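Local coordinates for profilin II (Acanthamoeba castellanii, PDB 1F2K), which binds monomeric actin, checking polymerization at high concentration and promoting it at low, and inhibits IP3 and diacylglycerol formation by binding PIP2, at residues T13-Q18 with A110-K115; A43-A48 with I95-Y100; N58-A63 with R75-K80. All coordinates share one frame; numbering follows the deposited sequence.

Contact 1: residues T13-Q18 with A110-K115; sequences TGAVTQ and ANVVEK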
loop_
_atom_site.group_PDB
_atom_site.type_symbol
_atom_site.label_atom_id
_atom_site.label_comp_id
_atom_site.label_asym_id
_atom_site.label_seq_id
_atom_site.Cartn_x
_atom_site.Cartn_y
_atom_site.Cartn_z
ATOM N N THR A 13 10.893 9.324 3.926
ATOM C CA THR A 13 11.800 8.528 4.702
ATOM C C THR A 13 12.836 7.854 3.891
ATOM O O THR A 13 13.886 7.562 4.399
ATOM C CB THR A 13 11.085 7.372 5.411
ATOM O OG1 THR A 13 10.607 6.440 4.419
ATOM C CG2 THR A 13 9.935 7.886 6.269
ATOM N N GLY A 14 12.530 7.556 2.639
ATOM C CA GLY A 14 13.484 6.814 1.822
ATOM C C GLY A 14 13.183 5.311 1.691
ATOM O O GLY A 14 13.792 4.621 0.872
ATOM N N ALA A 15 12.246 4.808 2.496
ATOM C CA ALA A 15 11.866 3.396 2.480
ATOM C C ALA A 15 10.930 2.955 1.355
ATOM O O ALA A 15 10.858 1.765 1.043
ATOM C CB ALA A 15 11.245 3.032 3.808
ATOM N N VAL A 16 10.174 3.888 0.781
ATOM C CA VAL A 16 9.300 3.535 -0.337
ATOM C C VAL A 16 9.613 4.616 -1.352
ATOM O O VAL A 16 9.974 5.739 -0.974
ATOM C CB VAL A 16 7.796 3.558 0.045
ATOM C CG1 VAL A 16 7.565 2.653 1.181
ATOM C CG2 VAL A 16 7.329 4.981 0.395
ATOM N N THR A 17 9.489 4.298 -2.631
ATOM C CA THR A 17 9.830 5.274 -3.664
ATOM C C THR A 17 8.574 5.985 -4.091
ATOM O O THR A 17 8.643 7.083 -4.607
ATOM C CB THR A 17 10.491 4.622 -4.937
ATOM O OG1 THR A 17 9.468 4.255 -5.866
ATOM C CG2 THR A 17 11.252 3.342 -4.605
ATOM N N GLN A 18 7.426 5.371 -3.840
ATOM C CA GLN A 18 6.129 5.948 -4.210
ATOM C C GLN A 18 5.058 5.476 -3.224
ATOM O O GLN A 18 5.155 4.358 -2.709
ATOM C CB GLN A 18 5.736 5.502 -5.621
ATOM C CG GLN A 18 6.480 6.212 -6.710
ATOM C CD GLN A 18 6.057 5.795 -8.105
ATOM O OE1 GLN A 18 5.915 4.597 -8.404
ATOM N NE2 GLN A 18 5.888 6.781 -8.979
ATOM N N ALA A 110 8.430 -2.432 4.640
ATOM C CA ALA A 110 7.305 -2.974 5.378
ATOM C C ALA A 110 7.263 -2.298 6.729
ATOM O O ALA A 110 6.199 -1.990 7.229
ATOM C CB ALA A 110 7.470 -4.495 5.568
ATOM N N ASN A 111 8.436 -2.100 7.324
ATOM C CA ASN A 111 8.534 -1.459 8.624
ATOM C C ASN A 111 7.947 -0.025 8.572
ATOM O O ASN A 111 7.124 0.359 9.387
ATOM C CB ASN A 111 9.999 -1.416 9.091
ATOM C CG ASN A 111 10.520 -2.776 9.539
ATOM O OD1 ASN A 111 9.744 -3.746 9.693
ATOM N ND2 ASN A 111 11.841 -2.858 9.780
ATOM N N VAL A 112 8.335 0.748 7.583
ATOM C CA VAL A 112 7.826 2.086 7.523
ATOM C C VAL A 112 6.314 2.109 7.408
ATOM O O VAL A 112 5.646 2.722 8.243
ATOM C CB VAL A 112 8.522 2.835 6.373
ATOM C CG1 VAL A 112 7.909 4.177 6.118
ATOM C CG2 VAL A 112 10.006 3.020 6.774
ATOM N N VAL A 113 5.772 1.411 6.413
ATOM C CA VAL A 113 4.335 1.369 6.202
ATOM C C VAL A 113 3.538 0.834 7.383
ATOM O O VAL A 113 2.567 1.425 7.781
ATOM C CB VAL A 113 3.966 0.560 4.916
ATOM C CG1 VAL A 113 2.456 0.680 4.618
ATOM C CG2 VAL A 113 4.707 1.120 3.736
ATOM N N GLU A 114 3.927 -0.305 7.925
ATOM C CA GLU A 114 3.218 -0.868 9.058
ATOM C C GLU A 114 3.333 0.056 10.266
ATOM O O GLU A 114 2.474 0.048 11.114
ATOM C CB GLU A 114 3.805 -2.215 9.415
ATOM C CG GLU A 114 3.715 -3.212 8.299
ATOM C CD GLU A 114 2.415 -3.993 8.360
ATOM O OE1 GLU A 114 1.681 -3.835 9.349
ATOM O OE2 GLU A 114 2.136 -4.769 7.452
ATOM N N LYS A 115 4.409 0.816 10.358
ATOM C CA LYS A 115 4.620 1.747 11.476
ATOM C C LYS A 115 3.630 2.911 11.322
ATOM O O LYS A 115 3.087 3.409 12.318
ATOM C CB LYS A 115 6.073 2.289 11.464
ATOM C CG LYS A 115 6.480 3.133 12.691
ATOM C CD LYS A 115 7.852 3.850 12.445
ATOM C CE LYS A 115 8.396 4.534 13.723
ATOM N NZ LYS A 115 9.054 3.622 14.751
#
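Val112 on helix 106-121 sets its methyls against Thr13 and Ala15 in the loop between helix 2-11 and strand 18-23. This is the profilin fold where its N- and C-terminal helices neighbour each other: Val112 also touches Leu10. The apolar contacts are two. With Val112 CG1 anti to the backbone N (chi1 172°), CG2 falls beside that N and abuts Ala15 CB at 3.2 Å, closer than ordinary van der Waals contact. Deeper in, Val16 CG1 meets Val113 CG2 at 4.1 Å, the two side chains crossing at about a right angle. Val16 leans back on Leu10 and Val11, while Val113 continues onto Ile87, Val89 and Leu96, so this pair connects the loop to the sheet. The actin-binding residue Lys115 follows three residues after Val112 on the same helix.

The polar bonds stay on the side of the loop and the helix before it. Ala15 N donates to Thr13 OG1 over 3.0 Å with a nearly straight N-H...O angle of 171°, closing an ST turn round Gly14, whose positive phi marks the end of the helical backbone. The same hydroxyl bonds to Leu10 O, which fixes its rotation. Val112 CG1 comes up to it tip to tip, 3.9 Å from Thr13 OG1.

Contact 2: residues A43-A48 with I95-Y100; sequences AALANA and ILIGVY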
loop_
_atom_site.group_PDB
_atom_site.type_symbol
_atom_site.label_atom_id
_atom_site.label_comp_id
_atom_site.label_asym_id
_atom_site.label_seq_id
_atom_site.Cartn_x
_atom_site.Cartn_y
_atom_site.Cartn_z
ATOM N N ALA A 43 -10.136 -0.590 -5.131
ATOM C CA ALA A 43 -11.265 -1.355 -4.592
ATOM C C ALA A 43 -10.897 -2.820 -4.503
ATOM O O ALA A 43 -11.144 -3.461 -3.484
ATOM C CB ALA A 43 -12.481 -1.190 -5.493
ATOM N N ALA A 44 -10.302 -3.344 -5.578
ATOM C CA ALA A 44 -9.912 -4.744 -5.607
ATOM C C ALA A 44 -9.039 -5.004 -4.418
ATOM O O ALA A 44 -9.239 -5.969 -3.668
ATOM C CB ALA A 44 -9.168 -5.064 -6.890
ATOM N N LEU A 45 -8.062 -4.131 -4.220
ATOM C CA LEU A 45 -7.154 -4.291 -3.084
ATOM C C LEU A 45 -7.999 -4.266 -1.817
ATOM O O LEU A 45 -7.893 -5.120 -0.940
ATOM C CB LEU A 45 -6.139 -3.147 -3.068
ATOM C CG LEU A 45 -5.118 -3.240 -1.943
ATOM C CD1 LEU A 45 -4.351 -4.581 -1.982
ATOM C CD2 LEU A 45 -4.196 -2.060 -2.088
ATOM N N ALA A 46 -8.853 -3.277 -1.721
ATOM C CA ALA A 46 -9.670 -3.189 -0.546
ATOM C C ALA A 46 -10.379 -4.524 -0.321
ATOM O O ALA A 46 -10.424 -5.014 0.820
ATOM C CB ALA A 46 -10.693 -2.027 -0.686
ATOM N N ASN A 47 -10.925 -5.121 -1.389
ATOM C CA ASN A 47 -11.642 -6.394 -1.220
ATOM C C ASN A 47 -10.758 -7.540 -0.728
ATOM O O ASN A 47 -11.218 -8.378 0.086
ATOM C CB ASN A 47 -12.340 -6.854 -2.494
ATOM C CG ASN A 47 -13.110 -8.195 -2.276
ATOM O OD1 ASN A 47 -14.172 -8.216 -1.648
ATOM N ND2 ASN A 47 -12.548 -9.311 -2.764
ATOM N N ALA A 48 -9.513 -7.569 -1.233
ATOM C CA ALA A 48 -8.495 -8.560 -0.858
ATOM C C ALA A 48 -8.318 -8.765 0.611
ATOM O O ALA A 48 -8.079 -9.882 1.060
ATOM C CB ALA A 48 -7.148 -8.188 -1.470
ATOM N N ILE A 95 -6.328 2.534 3.617
ATOM C CA ILE A 95 -5.365 1.485 3.296
ATOM C C ILE A 95 -4.148 2.216 2.834
ATOM O O ILE A 95 -4.241 3.112 1.962
ATOM C CB ILE A 95 -5.892 0.548 2.160
ATOM C CG1 ILE A 95 -7.117 -0.213 2.673
ATOM C CG2 ILE A 95 -4.850 -0.460 1.783
ATOM C CD1 ILE A 95 -8.001 -0.632 1.652
ATOM N N LEU A 96 -3.005 1.871 3.415
ATOM C CA LEU A 96 -1.768 2.553 3.024
ATOM C C LEU A 96 -1.077 1.763 1.934
ATOM O O LEU A 96 -1.110 0.521 1.918
ATOM C CB LEU A 96 -0.847 2.697 4.227
ATOM C CG LEU A 96 -1.650 3.067 5.479
ATOM C CD1 LEU A 96 -0.724 3.090 6.705
ATOM C CD2 LEU A 96 -2.358 4.408 5.251
ATOM N N ILE A 97 -0.438 2.469 1.013
ATOM C CA ILE A 97 0.225 1.788 -0.083
ATOM C C ILE A 97 1.589 2.343 -0.318
ATOM O O ILE A 97 1.686 3.506 -0.640
ATOM C CB ILE A 97 -0.541 1.968 -1.393
ATOM C CG1 ILE A 97 -1.908 1.334 -1.322
ATOM C CG2 ILE A 97 0.153 1.301 -2.511
ATOM C CD1 ILE A 97 -2.663 1.749 -2.562
ATOM N N GLY A 98 2.626 1.512 -0.195
ATOM C CA GLY A 98 3.982 1.970 -0.449
ATOM C C GLY A 98 4.795 1.033 -1.343
ATOM O O GLY A 98 4.984 -0.159 -1.021
ATOM N N VAL A 99 5.311 1.563 -2.448
ATOM C CA VAL A 99 6.102 0.780 -3.388
ATOM C C VAL A 99 7.573 1.102 -3.177
ATOM O O VAL A 99 7.936 2.212 -2.802
ATOM C CB VAL A 99 5.708 1.047 -4.907
ATOM C CG1 VAL A 99 4.191 1.243 -5.050
ATOM C CG2 VAL A 99 6.436 2.220 -5.452
ATOM N N TYR A 100 8.423 0.123 -3.418
ATOM C CA TYR A 100 9.841 0.320 -3.232
ATOM C C TYR A 100 10.474 -0.280 -4.456
ATOM O O TYR A 100 9.879 -1.127 -5.117
ATOM C CB TYR A 100 10.295 -0.390 -1.962
ATOM C CG TYR A 100 9.956 -1.860 -1.940
ATOM C CD1 TYR A 100 10.754 -2.787 -2.619
ATOM C CD2 TYR A 100 8.842 -2.333 -1.253
ATOM C CE1 TYR A 100 10.449 -4.149 -2.608
ATOM C CE2 TYR A 100 8.525 -3.696 -1.233
ATOM C CZ TYR A 100 9.338 -4.599 -1.917
ATOM O OH TYR A 100 9.038 -5.944 -1.913
#
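Ile95, on strand 94-100, extends its long branch to helix 39-50 until CD1 rests on the backbone of Ala46, 3.8 Å from Ala46 CA; it is equally near Ala46 CB. The small alanine side chain lets the isoleucine tip lie directly on the helix surface. The other branch of Ile95 turns to Leu45: CG2 is 4.2 Å from Leu45 CD2. Leu45 reaches toward the strand with CG anti to its backbone N (chi1 -178°), and this brings the same CD2 methyl to a second isoleucine, Ile97, in a tip-to-tip approach with Ile97 CD1 at 4.1 Å. One leucine methyl is thus shared by two strand residues. The setting is the central antiparallel sheet of profilin with helices on both faces, 39-50 on this one and the terminal pair on the other. Ile95 and Ile97 face helix 39-50, whereas Leu96 between them turns to Ala117 and Leu120 of helix 106-121, the usual alternation along a strand. Helix and strand axes pass 10.4 Å apart at 114°, and the two segments touch only at Ile95 and Ile97, near the start of the strand segment. Thr88 on the adjoining strand 84-90 packs against both Leu45 and Ile97, and Ile22 on strand 18-23 borders Ile95.

Contact 3: residues N58-A63 with R75-K80; sequences NGFELA and RSVYGK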
loop_
_atom_site.group_PDB
_atom_site.type_symbol
_atom_site.label_atom_id
_atom_site.label_comp_id
_atom_site.label_asym_id
_atom_site.label_seq_id
_atom_site.Cartn_x
_atom_site.Cartn_y
_atom_site.Cartn_z
ATOM N N ASN A 58 -4.556 -14.546 -9.021
ATOM C CA ASN A 58 -4.011 -13.690 -10.081
ATOM C C ASN A 58 -3.155 -12.523 -9.598
ATOM O O ASN A 58 -2.716 -11.715 -10.427
ATOM C CB ASN A 58 -5.152 -13.121 -10.935
ATOM C CG ASN A 58 -6.168 -14.184 -11.345
ATOM O OD1 ASN A 58 -5.822 -15.160 -12.012
ATOM N ND2 ASN A 58 -7.430 -13.999 -10.944
ATOM N N GLY A 59 -2.905 -12.437 -8.282
ATOM C CA GLY A 59 -2.152 -11.310 -7.743
ATOM C C GLY A 59 -3.009 -10.032 -7.791
ATOM O O GLY A 59 -4.234 -10.120 -7.613
ATOM N N PHE A 60 -2.397 -8.858 -8.032
ATOM C CA PHE A 60 -3.151 -7.585 -8.095
ATOM C C PHE A 60 -2.404 -6.459 -8.800
ATOM O O PHE A 60 -1.184 -6.455 -8.804
ATOM C CB PHE A 60 -3.549 -7.131 -6.683
ATOM C CG PHE A 60 -2.382 -6.950 -5.728
ATOM C CD1 PHE A 60 -2.024 -7.963 -4.842
ATOM C CD2 PHE A 60 -1.634 -5.761 -5.720
ATOM C CE1 PHE A 60 -0.934 -7.799 -3.961
ATOM C CE2 PHE A 60 -0.543 -5.589 -4.843
ATOM C CZ PHE A 60 -0.195 -6.609 -3.964
ATOM N N GLU A 61 -3.132 -5.516 -9.404
ATOM C CA GLU A 61 -2.505 -4.390 -10.115
ATOM C C GLU A 61 -2.504 -3.064 -9.358
ATOM O O GLU A 61 -3.434 -2.756 -8.625
ATOM C CB GLU A 61 -3.191 -4.126 -11.461
ATOM C CG GLU A 61 -2.956 -5.191 -12.552
ATOM C CD GLU A 61 -3.187 -4.665 -13.984
ATOM O OE1 GLU A 61 -2.492 -3.673 -14.378
ATOM O OE2 GLU A 61 -4.049 -5.253 -14.700
ATOM N N LEU A 62 -1.464 -2.266 -9.574
ATOM C CA LEU A 62 -1.361 -0.962 -8.936
ATOM C C LEU A 62 -0.528 -0.016 -9.797
ATOM O O LEU A 62 0.663 -0.204 -9.961
ATOM C CB LEU A 62 -0.761 -1.096 -7.524
ATOM C CG LEU A 62 -1.690 -0.943 -6.291
ATOM C CD1 LEU A 62 -3.090 -0.686 -6.711
ATOM C CD2 LEU A 62 -1.666 -2.182 -5.423
ATOM N N ALA A 63 -1.179 1.001 -10.348
ATOM C CA ALA A 63 -0.498 1.973 -11.194
ATOM C C ALA A 63 0.267 1.328 -12.376
ATOM O O ALA A 63 1.477 1.574 -12.593
ATOM C CB ALA A 63 0.448 2.852 -10.342
ATOM N N ARG A 75 -4.994 -7.678 7.683
ATOM C CA ARG A 75 -4.383 -6.379 7.939
ATOM C C ARG A 75 -3.397 -5.995 6.844
ATOM O O ARG A 75 -3.343 -4.830 6.438
ATOM C CB ARG A 75 -3.670 -6.356 9.293
ATOM C CG ARG A 75 -2.734 -5.195 9.439
ATOM C CD ARG A 75 -2.261 -4.977 10.878
ATOM N NE ARG A 75 -1.041 -4.180 10.880
ATOM C CZ ARG A 75 -0.772 -3.245 11.763
ATOM N NH1 ARG A 75 -1.635 -2.954 12.739
ATOM N NH2 ARG A 75 0.383 -2.612 11.687
ATOM N N SER A 76 -2.642 -6.981 6.346
ATOM C CA SER A 76 -1.622 -6.700 5.338
ATOM C C SER A 76 -1.679 -7.460 4.019
ATOM O O SER A 76 -2.082 -8.623 3.942
ATOM C CB SER A 76 -0.250 -6.905 5.980
ATOM O OG SER A 76 -0.184 -6.320 7.291
ATOM N N VAL A 77 -1.294 -6.783 2.954
ATOM C CA VAL A 77 -1.240 -7.435 1.664
ATOM C C VAL A 77 0.018 -6.865 1.003
ATOM O O VAL A 77 0.174 -5.651 0.842
ATOM C CB VAL A 77 -2.465 -7.170 0.811
ATOM C CG1 VAL A 77 -2.210 -7.679 -0.567
ATOM C CG2 VAL A 77 -3.693 -7.890 1.364
ATOM N N TYR A 78 0.939 -7.766 0.687
ATOM C CA TYR A 78 2.214 -7.429 0.094
ATOM C C TYR A 78 2.340 -8.135 -1.227
ATOM O O TYR A 78 2.012 -9.316 -1.335
ATOM C CB TYR A 78 3.365 -7.934 0.951
ATOM C CG TYR A 78 3.600 -7.339 2.311
ATOM C CD1 TYR A 78 2.745 -6.393 2.886
ATOM C CD2 TYR A 78 4.655 -7.780 3.062
ATOM C CE1 TYR A 78 2.969 -5.909 4.216
ATOM C CE2 TYR A 78 4.881 -7.317 4.359
ATOM C CZ TYR A 78 4.048 -6.389 4.941
ATOM O OH TYR A 78 4.320 -6.003 6.259
ATOM N N GLY A 79 2.869 -7.413 -2.202
ATOM C CA GLY A 79 3.111 -7.951 -3.525
ATOM C C GLY A 79 4.597 -7.814 -3.837
ATOM O O GLY A 79 5.310 -7.048 -3.182
ATOM N N LYS A 80 5.098 -8.593 -4.795
ATOM C CA LYS A 80 6.503 -8.469 -5.190
ATOM C C LYS A 80 6.611 -8.659 -6.694
ATOM O O LYS A 80 5.736 -9.289 -7.315
ATOM C CB LYS A 80 7.416 -9.454 -4.437
ATOM C CG LYS A 80 7.536 -10.844 -5.007
ATOM C CD LYS A 80 8.904 -11.500 -4.708
ATOM C CE LYS A 80 9.185 -11.656 -3.199
ATOM N NZ LYS A 80 10.357 -12.549 -2.845
#
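Phe60 and Val77 are brought together by their first torsions: at chi1 57° the phenyl ring is carried between the backbone N and carbonyl carbon of Phe60, and at chi1 170° Val77 CG1 stands anti to its own backbone N. The two side chains then run alongside in opposed directions, with Phe60 CE1 3.6 Å from Val77 CG1. The far end of the ring runs on to the backbone. Phe60 CZ lies 3.6 Å from Gly79 CA and just as near Gly79 N, where the glycine offers bare main chain to the ring. The carbonyl carbon of Tyr78 approaches the ring rim, 4.0 Å from Phe60 CZ.

These two strands are not neighbours. Strand 65-72 lies between them in the antiparallel sheet, and Phe60, joined to it by backbone bonding with Tyr67, reaches across the curled surface; the axes of 60-62 and 76-80 stand 9.1 Å apart at 81°. Such curvature fits the incomplete up-and-down beta barrel of this protein. The hydrophobic layer extends from Val77 to Leu45 and Phe49 of helix 39-50, and from Phe60 to Val86.

Tyr78 turns its side chain to the other surface of the strand, about 10 Å from the side chain of the actin-binding residue Lys115. There Tyr78 OH and Ser76 OG both bond to Glu114 OE2, while Arg75 NH2 forms salt bridges with Glu114 OE1 and Asp118 OD1.

Overall arrangement
From the N terminus, the chain leaves helix 2-11 and enters the loop 13-18, which meets the C-terminal helix only after nearly the whole protein has been traced; contact 1 therefore closes the outermost loop. Contact 2 nests inside it, tying helix 39-50 to strand 94-100, and contact 3 nests inside contact 2, bridging strands 60-62 and 76-81 on one curved sheet. None cross. Contacts 2 and 3 have centres about 6 Å apart and share a core, with Leu45 CD1 4.0 Å from Val77 CG1. Contact 1 serves the sheet's other face, and backbone bonds between Thr17, Gln18 and Val99 link its loop to strand 94-100 of contact 2.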